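Local coordinates for protein GCN5-related N-acetyltransferase (Brucella melitensis biovar Abortus, PDB 4J3G) that probably transfers an acetyl group from acetyl-CoA to an amine, perhaps the N-terminal alanine of a ribosomal protein, at residues A79-P93 / E105-I119. Residues are numbered along the deposited sequence; the frame is centred on the assembly and turned at random.
With SO4 (sulfate ion), chain E.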
ATOM      1  N   ALA A  79     -16.064  18.557   8.732  1.00 21.81           N
ATOM      2  CA  ALA A  79     -16.068  19.620   9.701  1.00 22.76           C
ATOM      3  C   ALA A  79     -16.839  20.801   9.119  1.00 24.62           C
ATOM      4  O   ALA A  79     -16.530  21.275   8.021  1.00 22.71           O
ATOM      5  CB  ALA A  79     -14.658  20.019  10.036  1.00 22.39           C
ATOM      6  N   GLU A  80     -17.789  21.298   9.898  1.00 27.26           N
ATOM      7  CA  GLU A  80     -18.612  22.432   9.509  1.00 29.88           C
ATOM      8  C   GLU A  80     -18.385  23.606  10.463  1.00 31.14           C
ATOM      9  O   GLU A  80     -18.368  23.418  11.678  1.00 30.76           O
ATOM     10  CB  GLU A  80     -20.085  22.023   9.528  1.00 32.32           C
ATOM     11  CG  GLU A  80     -21.004  23.046   8.872  1.00 34.93           C
ATOM     12  CD  GLU A  80     -22.469  22.745   9.096  1.00 37.63           C
ATOM     13  OE1 GLU A  80     -22.907  21.620   8.746  1.00 38.66           O
ATOM     14  OE2 GLU A  80     -23.196  23.647   9.619  1.00 42.24           O
ATOM     15  N   ARG A  81     -18.193  24.803   9.894  1.00 31.10           N
ATOM     16  CA  ARG A  81     -17.937  26.046  10.658  1.00 32.28           C
ATOM     17  C   ARG A  81     -18.651  27.205   9.963  1.00 34.32           C
ATOM     18  O   ARG A  81     -18.509  27.385   8.746  1.00 32.96           O
ATOM     19  CB  ARG A  81     -16.424  26.358  10.699  1.00 31.22           C
ATOM     20  CG  ARG A  81     -16.025  27.415  11.714  1.00 31.26           C
ATOM     21  CD  ARG A  81     -14.528  27.575  11.838  1.00 30.18           C
ATOM     22  NE  ARG A  81     -13.907  28.018  10.598  1.00 29.91           N
ATOM     23  CZ  ARG A  81     -12.601  28.037  10.374  1.00 29.42           C
ATOM     24  NH1 ARG A  81     -11.753  27.626  11.303  1.00 29.88           N
ATOM     25  NH2 ARG A  81     -12.133  28.463   9.211  1.00 30.45           N
ATOM     26  N   GLU A  82     -19.390  27.994  10.743  1.00 37.14           N
ATOM     27  CA  GLU A  82     -20.196  29.112  10.217  1.00 40.87           C
ATOM     28  C   GLU A  82     -21.021  28.682   8.997  1.00 41.51           C
ATOM     29  O   GLU A  82     -21.045  29.385   7.967  1.00 42.37           O
ATOM     30  CB  GLU A  82     -19.286  30.317   9.881  1.00 42.34           C
ATOM     31  CG  GLU A  82     -18.595  30.890  11.114  1.00 43.64           C
ATOM     32  CD  GLU A  82     -17.775  32.137  10.827  1.00 45.49           C
ATOM     33  OE1 GLU A  82     -16.821  32.050  10.021  1.00 44.09           O
ATOM     34  OE2 GLU A  82     -18.061  33.188  11.439  1.00 44.86           O
ATOM     35  N   GLY A  83     -21.679  27.520   9.132  1.00 42.00           N
ATOM     36  CA  GLY A  83     -22.445  26.883   8.048  1.00 40.71           C
ATOM     37  C   GLY A  83     -21.680  26.156   6.926  1.00 39.03           C
ATOM     38  O   GLY A  83     -22.295  25.454   6.131  1.00 39.36           O
ATOM     39  N   GLN A  84     -20.360  26.340   6.825  1.00 35.75           N
ATOM     40  CA  GLN A  84     -19.597  25.857   5.637  1.00 32.30           C
ATOM     41  C   GLN A  84     -18.780  24.625   6.008  1.00 30.44           C
ATOM     42  O   GLN A  84     -18.250  24.536   7.104  1.00 29.88           O
ATOM     43  CB  GLN A  84     -18.632  26.943   5.114  1.00 32.21           C
ATOM     44  N   VAL A  85     -18.676  23.680   5.089  1.00 28.31           N
ATOM     45  CA  VAL A  85     -17.679  22.603   5.240  1.00 25.70           C
ATOM     46  C   VAL A  85     -16.259  23.143   5.029  1.00 24.52           C
ATOM     47  O   VAL A  85     -15.970  23.763   3.990  1.00 24.74           O
ATOM     48  CB  VAL A  85     -18.001  21.437   4.309  1.00 25.00           C
ATOM     49  CG1 VAL A  85     -16.908  20.377   4.346  1.00 23.21           C
ATOM     50  CG2 VAL A  85     -19.338  20.835   4.717  1.00 26.26           C
ATOM     51  N   VAL A  86     -15.399  22.947   6.044  1.00 23.16           N
ATOM     52  CA  VAL A  86     -14.019  23.481   6.037  1.00 23.25           C
ATOM     53  C   VAL A  86     -12.976  22.382   6.058  1.00 21.67           C
ATOM     54  O   VAL A  86     -11.760  22.656   5.913  1.00 23.24           O
ATOM     55  CB  VAL A  86     -13.756  24.505   7.172  1.00 24.13           C
ATOM     56  CG1 VAL A  86     -14.473  25.817   6.869  1.00 25.31           C
ATOM     57  CG2 VAL A  86     -14.202  23.982   8.540  1.00 24.49           C
ATOM     58  N   GLY A  87     -13.437  21.141   6.137  1.00 19.37           N
ATOM     59  CA  GLY A  87     -12.532  19.990   5.964  1.00 17.73           C
ATOM     60  C   GLY A  87     -13.267  18.678   5.975  1.00 17.49           C
ATOM     61  O   GLY A  87     -14.402  18.607   6.399  1.00 18.15           O
ATOM     62  N   TYR A  88     -12.589  17.596   5.573  1.00 17.21           N
ATOM     63  CA  TYR A  88     -13.158  16.274   5.752  1.00 17.00           C
ATOM     64  C   TYR A  88     -12.076  15.219   6.033  1.00 15.81           C
ATOM     65  O   TYR A  88     -10.883  15.430   5.794  1.00 16.43           O
ATOM     66  CB  TYR A  88     -14.013  15.853   4.543  1.00 16.87           C
ATOM     67  CG  TYR A  88     -13.252  15.497   3.264  1.00 17.35           C
ATOM     68  CD1 TYR A  88     -12.900  16.474   2.332  1.00 18.44           C
ATOM     69  CD2 TYR A  88     -12.954  14.160   2.950  1.00 18.23           C
ATOM     70  CE1 TYR A  88     -12.249  16.129   1.138  1.00 18.93           C
ATOM     71  CE2 TYR A  88     -12.291  13.812   1.767  1.00 18.28           C
ATOM     72  CZ  TYR A  88     -11.959  14.805   0.858  1.00 19.06           C
ATOM     73  OH  TYR A  88     -11.326  14.478  -0.336  1.00 19.56           O
ATOM     74  N   ALA A  89     -12.521  14.065   6.513  1.00 15.19           N
ATOM     75  CA  ALA A  89     -11.584  12.961   6.822  1.00 15.05           C
ATOM     76  C   ALA A  89     -12.217  11.622   6.562  1.00 13.89           C
ATOM     77  O   ALA A  89     -13.444  11.424   6.735  1.00 14.57           O
ATOM     78  CB  ALA A  89     -11.107  13.010   8.287  1.00 15.48           C
ATOM     79  N   SER A  90     -11.381  10.669   6.177  1.00 13.83           N
ATOM     80  CA  SER A  90     -11.873   9.335   6.003  1.00 13.05           C
ATOM     81  C   SER A  90     -10.757   8.326   6.190  1.00 12.56           C
ATOM     82  O   SER A  90      -9.598   8.672   6.388  1.00 12.23           O
ATOM     83  CB  SER A  90     -12.523   9.193   4.617  1.00 13.05           C
ATOM     84  OG  SER A  90     -13.287   7.994   4.545  1.00 14.35           O
ATOM     85  N   TYR A  91     -11.141   7.058   6.184  1.00 13.38           N
ATOM     86  CA  TYR A  91     -10.157   5.974   6.091  1.00 12.46           C
ATOM     87  C   TYR A  91     -10.696   4.869   5.242  1.00 13.84           C
ATOM     88  O   TYR A  91     -11.920   4.752   5.037  1.00 13.98           O
ATOM     89  CB  TYR A  91      -9.703   5.472   7.441  1.00 12.85           C
ATOM     90  CG  TYR A  91     -10.703   4.766   8.265  1.00 12.96           C
ATOM     91  CD1 TYR A  91     -11.110   3.446   7.961  1.00 13.24           C
ATOM     92  CD2 TYR A  91     -11.199   5.345   9.419  1.00 13.45           C
ATOM     93  CE1 TYR A  91     -12.042   2.797   8.749  1.00 13.67           C
ATOM     94  CE2 TYR A  91     -12.105   4.675  10.217  1.00 13.88           C
ATOM     95  CZ  TYR A  91     -12.517   3.416   9.886  1.00 14.21           C
ATOM     96  OH  TYR A  91     -13.458   2.779  10.694  1.00 15.65           O
ATOM     97  N   GLY A  92      -9.759   4.112   4.654  1.00 13.27           N
ATOM     98  CA  GLY A  92     -10.098   2.981   3.806  1.00 14.12           C
ATOM     99  C   GLY A  92      -9.019   1.914   3.895  1.00 14.77           C
ATOM    100  O   GLY A  92      -8.151   1.962   4.755  1.00 12.82           O
ATOM    101  N   PRO A  93      -9.072   0.941   3.021  1.00 16.42           N
ATOM    102  CA  PRO A  93      -8.173  -0.168   3.156  1.00 17.38           C
ATOM    103  C   PRO A  93      -6.709   0.239   2.998  1.00 16.74           C
ATOM    104  O   PRO A  93      -6.386   1.083   2.163  1.00 18.01           O
ATOM    105  CB  PRO A  93      -8.583  -1.090   1.990  1.00 19.20           C
ATOM    106  CG  PRO A  93      -9.971  -0.711   1.670  1.00 20.43           C
ATOM    107  CD  PRO A  93     -10.067   0.747   1.942  1.00 19.53           C
ATOM    108  N   GLU A 105      -5.937   2.929   6.236  1.00 13.76           N
ATOM    109  CA  GLU A 105      -5.151   4.133   6.032  1.00 14.58           C
ATOM    110  C   GLU A 105      -6.059   5.344   6.047  1.00 15.13           C
ATOM    111  O   GLU A 105      -7.097   5.364   5.341  1.00 13.65           O
ATOM    112  CB  GLU A 105      -4.408   4.093   4.691  1.00 16.73           C
ATOM    113  CG  GLU A 105      -3.702   5.403   4.424  1.00 19.85           C
ATOM    114  CD  GLU A 105      -2.596   5.286   3.392  1.00 24.39           C
ATOM    115  OE1 GLU A 105      -2.205   4.130   3.031  1.00 25.73           O
ATOM    116  OE2 GLU A 105      -2.109   6.367   2.970  1.00 27.15           O
ATOM    117  N   LEU A 106      -5.689   6.371   6.813  1.00 15.98           N
ATOM    118  CA  LEU A 106      -6.574   7.504   6.982  1.00 17.42           C
ATOM    119  C   LEU A 106      -6.059   8.728   6.253  1.00 18.63           C
ATOM    120  O   LEU A 106      -4.848   8.854   6.006  1.00 19.77           O
ATOM    121  CB  LEU A 106      -6.896   7.750   8.483  1.00 20.38           C
ATOM    122  CG  LEU A 106      -6.015   8.548   9.436  1.00 24.20           C
ATOM    123  CD1 LEU A 106      -6.632   8.480  10.830  1.00 25.03           C
ATOM    124  CD2 LEU A 106      -4.589   8.090   9.489  1.00 24.60           C
ATOM    125  N   SER A 107      -6.990   9.625   5.900  1.00 18.31           N
ATOM    126  CA  SER A 107      -6.682  10.894   5.254  1.00 18.21           C
ATOM    127  C   SER A 107      -7.520  12.000   5.848  1.00 17.58           C
ATOM    128  O   SER A 107      -8.672  11.791   6.220  1.00 15.82           O
ATOM    129  CB  SER A 107      -6.996  10.821   3.774  1.00 19.46           C
ATOM    130  OG  SER A 107      -6.179   9.874   3.122  1.00 21.57           O
ATOM    131  N   VAL A 108      -6.912  13.178   5.956  1.00 17.69           N
ATOM    132  CA  VAL A 108      -7.547  14.356   6.491  1.00 18.15           C
ATOM    133  C   VAL A 108      -7.238  15.502   5.554  1.00 18.02           C
ATOM    134  O   VAL A 108      -6.070  15.801   5.313  1.00 18.59           O
ATOM    135  CB  VAL A 108      -6.973  14.742   7.868  1.00 19.53           C
ATOM    136  CG1 VAL A 108      -7.601  16.033   8.373  1.00 20.51           C
ATOM    137  CG2 VAL A 108      -7.160  13.632   8.869  1.00 19.61           C
ATOM    138  N   TYR A 109      -8.275  16.167   5.056  1.00 17.68           N
ATOM    139  CA  TYR A 109      -8.102  17.338   4.188  1.00 18.27           C
ATOM    140  C   TYR A 109      -8.746  18.554   4.787  1.00 18.84           C
ATOM    141  O   TYR A 109      -9.913  18.511   5.199  1.00 17.53           O
ATOM    142  CB  TYR A 109      -8.787  17.089   2.870  1.00 19.73           C
ATOM    143  CG  TYR A 109      -8.291  15.881   2.202  1.00 21.78           C
ATOM    144  CD1 TYR A 109      -7.190  15.928   1.425  1.00 25.32           C
ATOM    145  CD2 TYR A 109      -8.920  14.683   2.373  1.00 24.54           C
ATOM    146  CE1 TYR A 109      -6.693  14.773   0.814  1.00 28.32           C
ATOM    147  CE2 TYR A 109      -8.482  13.542   1.728  1.00 26.94           C
ATOM    148  CZ  TYR A 109      -7.362  13.587   0.964  1.00 28.95           C
ATOM    149  OH  TYR A 109      -6.912  12.417   0.363  1.00 34.58           O
ATOM    150  N   VAL A 110      -8.022  19.662   4.762  1.00 18.27           N
ATOM    151  CA  VAL A 110      -8.568  20.923   5.285  1.00 19.54           C
ATOM    152  C   VAL A 110      -8.574  21.922   4.164  1.00 20.73           C
ATOM    153  O   VAL A 110      -7.637  21.952   3.371  1.00 20.55           O
ATOM    154  CB  VAL A 110      -7.713  21.454   6.458  1.00 20.59           C
ATOM    155  CG1 VAL A 110      -8.317  22.754   7.021  1.00 22.03           C
ATOM    156  CG2 VAL A 110      -7.585  20.387   7.534  1.00 20.11           C
ATOM    157  N   ALA A 111      -9.641  22.716   4.083  1.00 23.77           N
ATOM    158  CA  ALA A 111      -9.702  23.840   3.126  1.00 26.77           C
ATOM    159  C   ALA A 111      -8.424  24.725   3.103  1.00 27.69           C
ATOM    160  O   ALA A 111      -7.829  25.064   4.158  1.00 27.86           O
ATOM    161  CB  ALA A 111     -10.959  24.674   3.376  1.00 28.70           C
ATOM    162  N   SER A 112      -7.978  25.057   1.890  1.00 28.19           N
ATOM    163  CA  SER A 112      -6.725  25.764   1.683  1.00 29.98           C
ATOM    164  C   SER A 112      -6.713  27.120   2.371  1.00 31.10           C
ATOM    165  O   SER A 112      -5.648  27.591   2.769  1.00 32.99           O
ATOM    166  CB  SER A 112      -6.490  25.986   0.180  1.00 30.97           C
ATOM    167  OG  SER A 112      -7.639  26.607  -0.374  1.00 31.79           O
ATOM    168  N   ASN A 113      -7.887  27.737   2.521  1.00 30.77           N
ATOM    169  CA  ASN A 113      -7.967  29.051   3.141  1.00 33.07           C
ATOM    170  C   ASN A 113      -8.297  28.953   4.634  1.00 31.32           C
ATOM    171  O   ASN A 113      -8.500  29.977   5.310  1.00 32.73           O
ATOM    172  CB  ASN A 113      -8.977  29.937   2.413  1.00 35.48           C
ATOM    173  CG  ASN A 113     -10.412  29.502   2.642  1.00 38.73           C
ATOM    174  OD1 ASN A 113     -10.674  28.430   3.201  1.00 42.99           O
ATOM    175  ND2 ASN A 113     -11.358  30.316   2.168  1.00 39.81           N
ATOM    176  N   ALA A 114      -8.328  27.723   5.159  1.00 28.14           N
ATOM    177  CA  ALA A 114      -8.612  27.518   6.576  1.00 27.27           C
ATOM    178  C   ALA A 114      -7.523  26.721   7.315  1.00 25.36           C
ATOM    179  O   ALA A 114      -7.796  26.171   8.370  1.00 25.55           O
ATOM    180  CB  ALA A 114      -9.972  26.850   6.743  1.00 26.90           C
ATOM    181  N   ARG A 115      -6.289  26.720   6.803  1.00 24.86           N
ATOM    182  CA  ARG A 115      -5.196  25.997   7.473  1.00 25.83           C
ATOM    183  C   ARG A 115      -4.730  26.693   8.798  1.00 25.87           C
ATOM    184  O   ARG A 115      -4.838  27.910   8.971  1.00 24.09           O
ATOM    185  CB  ARG A 115      -3.981  25.808   6.543  1.00 27.32           C
ATOM    186  CG  ARG A 115      -4.309  25.264   5.159  1.00 28.12           C
ATOM    187  CD  ARG A 115      -4.938  23.862   5.205  1.00 27.51           C
ATOM    188  NE  ARG A 115      -4.182  22.910   6.038  1.00 28.11           N
ATOM    189  CZ  ARG A 115      -3.158  22.170   5.620  1.00 29.07           C
ATOM    190  NH1 ARG A 115      -2.680  22.266   4.353  1.00 30.01           N
ATOM    191  NH2 ARG A 115      -2.574  21.354   6.471  1.00 28.61           N
ATOM    192  N   GLY A 116      -4.196  25.887   9.700  1.00 25.10           N
ATOM    193  CA  GLY A 116      -3.609  26.392  10.938  1.00 25.27           C
ATOM    194  C   GLY A 116      -4.634  26.792  11.973  1.00 26.51           C
ATOM    195  O   GLY A 116      -4.316  27.540  12.908  1.00 27.38           O
ATOM    196  N   GLY A 117      -5.850  26.259  11.851  1.00 25.81           N
ATOM    197  CA  GLY A 117      -6.957  26.668  12.722  1.00 26.80           C
ATOM    198  C   GLY A 117      -7.501  25.547  13.591  1.00 26.72           C
ATOM    199  O   GLY A 117      -8.527  25.732  14.237  1.00 28.87           O
ATOM    200  N   GLY A 118      -6.840  24.386  13.598  1.00 25.75           N
ATOM    201  CA  GLY A 118      -7.205  23.279  14.505  1.00 25.43           C
ATOM    202  C   GLY A 118      -8.178  22.268  13.912  1.00 25.30           C
ATOM    203  O   GLY A 118      -8.559  21.298  14.570  1.00 25.99           O
ATOM    204  N   ILE A 119      -8.541  22.480  12.651  1.00 23.90           N
ATOM    205  CA  ILE A 119      -9.536  21.645  11.978  1.00 22.76           C
ATOM    206  C   ILE A 119      -9.029  20.224  11.783  1.00 20.91           C
ATOM    207  O   ILE A 119      -9.748  19.264  12.107  1.00 20.65           O
ATOM    208  CB  ILE A 119      -9.920  22.212  10.601  1.00 21.85           C
ATOM    209  CG1 ILE A 119     -10.564  23.623  10.763  1.00 22.90           C
ATOM    210  CG2 ILE A 119     -10.858  21.239   9.867  1.00 21.66           C
ATOM    211  CD1 ILE A 119     -10.708  24.382   9.456  1.00 22.44           C
TER
HETATM  212  S   SO4 E 201      -4.356  22.091   9.802  1.00 23.88           S
HETATM  213  O1  SO4 E 201      -3.297  22.554  10.753  1.00 28.29           O
HETATM  214  O2  SO4 E 201      -5.634  21.884  10.559  1.00 24.61           O
HETATM  215  O3  SO4 E 201      -4.579  23.232   8.872  1.00 23.05           O
HETATM  216  O4  SO4 E 201      -3.900  20.866   9.089  1.00 23.88           O
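Tyr88 with Tyr109, Ser90 with Ser107 and Gly92 with Glu105 each exchange a pair of backbone hydrogen bonds, and Ala111 N, 2.8 Å from Val86 O, adds a seventh at the end of the antiparallel hairpin of strands 84-93 and 103-110. Tyr109 N gives Tyr88 O a nearly straight bond (175°). On the face shared by Tyr88, Ser90, Ser107 and Tyr109, Tyr88 CG sits between its backbone N and carbonyl carbon (chi1 72°), which sets its ring alongside that of Tyr109, both pointing the same way. Tyr109 CD2 lies 3.4 Å from Tyr88 CZ, offset toward the rim, with planes inclined at 33°; both side chains touch helix 34-47. Ser90 OG donates to Pro75 O and accepts from Arg69 NE, while Glu105 reaches Arg95 of the second subunit in a salt bridge. These are central strands of the GNAT sheet, and residues 115-120 fit the Arg-x-x-Gly-x-Gly motif that in this family grips the acetyl-CoA pyrophosphate. A sulfate, probably from the crystallisation liquor, sits where a cofactor phosphate would be expected: O3 takes Gly116 N (2.8 Å) and Arg115 NE (2.9 Å), O4 takes Arg115 NH2 (3.0 Å), and Gly120 N also binds the ion. At the start of helix 119-133, Ile119 CD1 packs 3.6 Å from Val86 CG2 and covers one face of the Arg81 guanidinium.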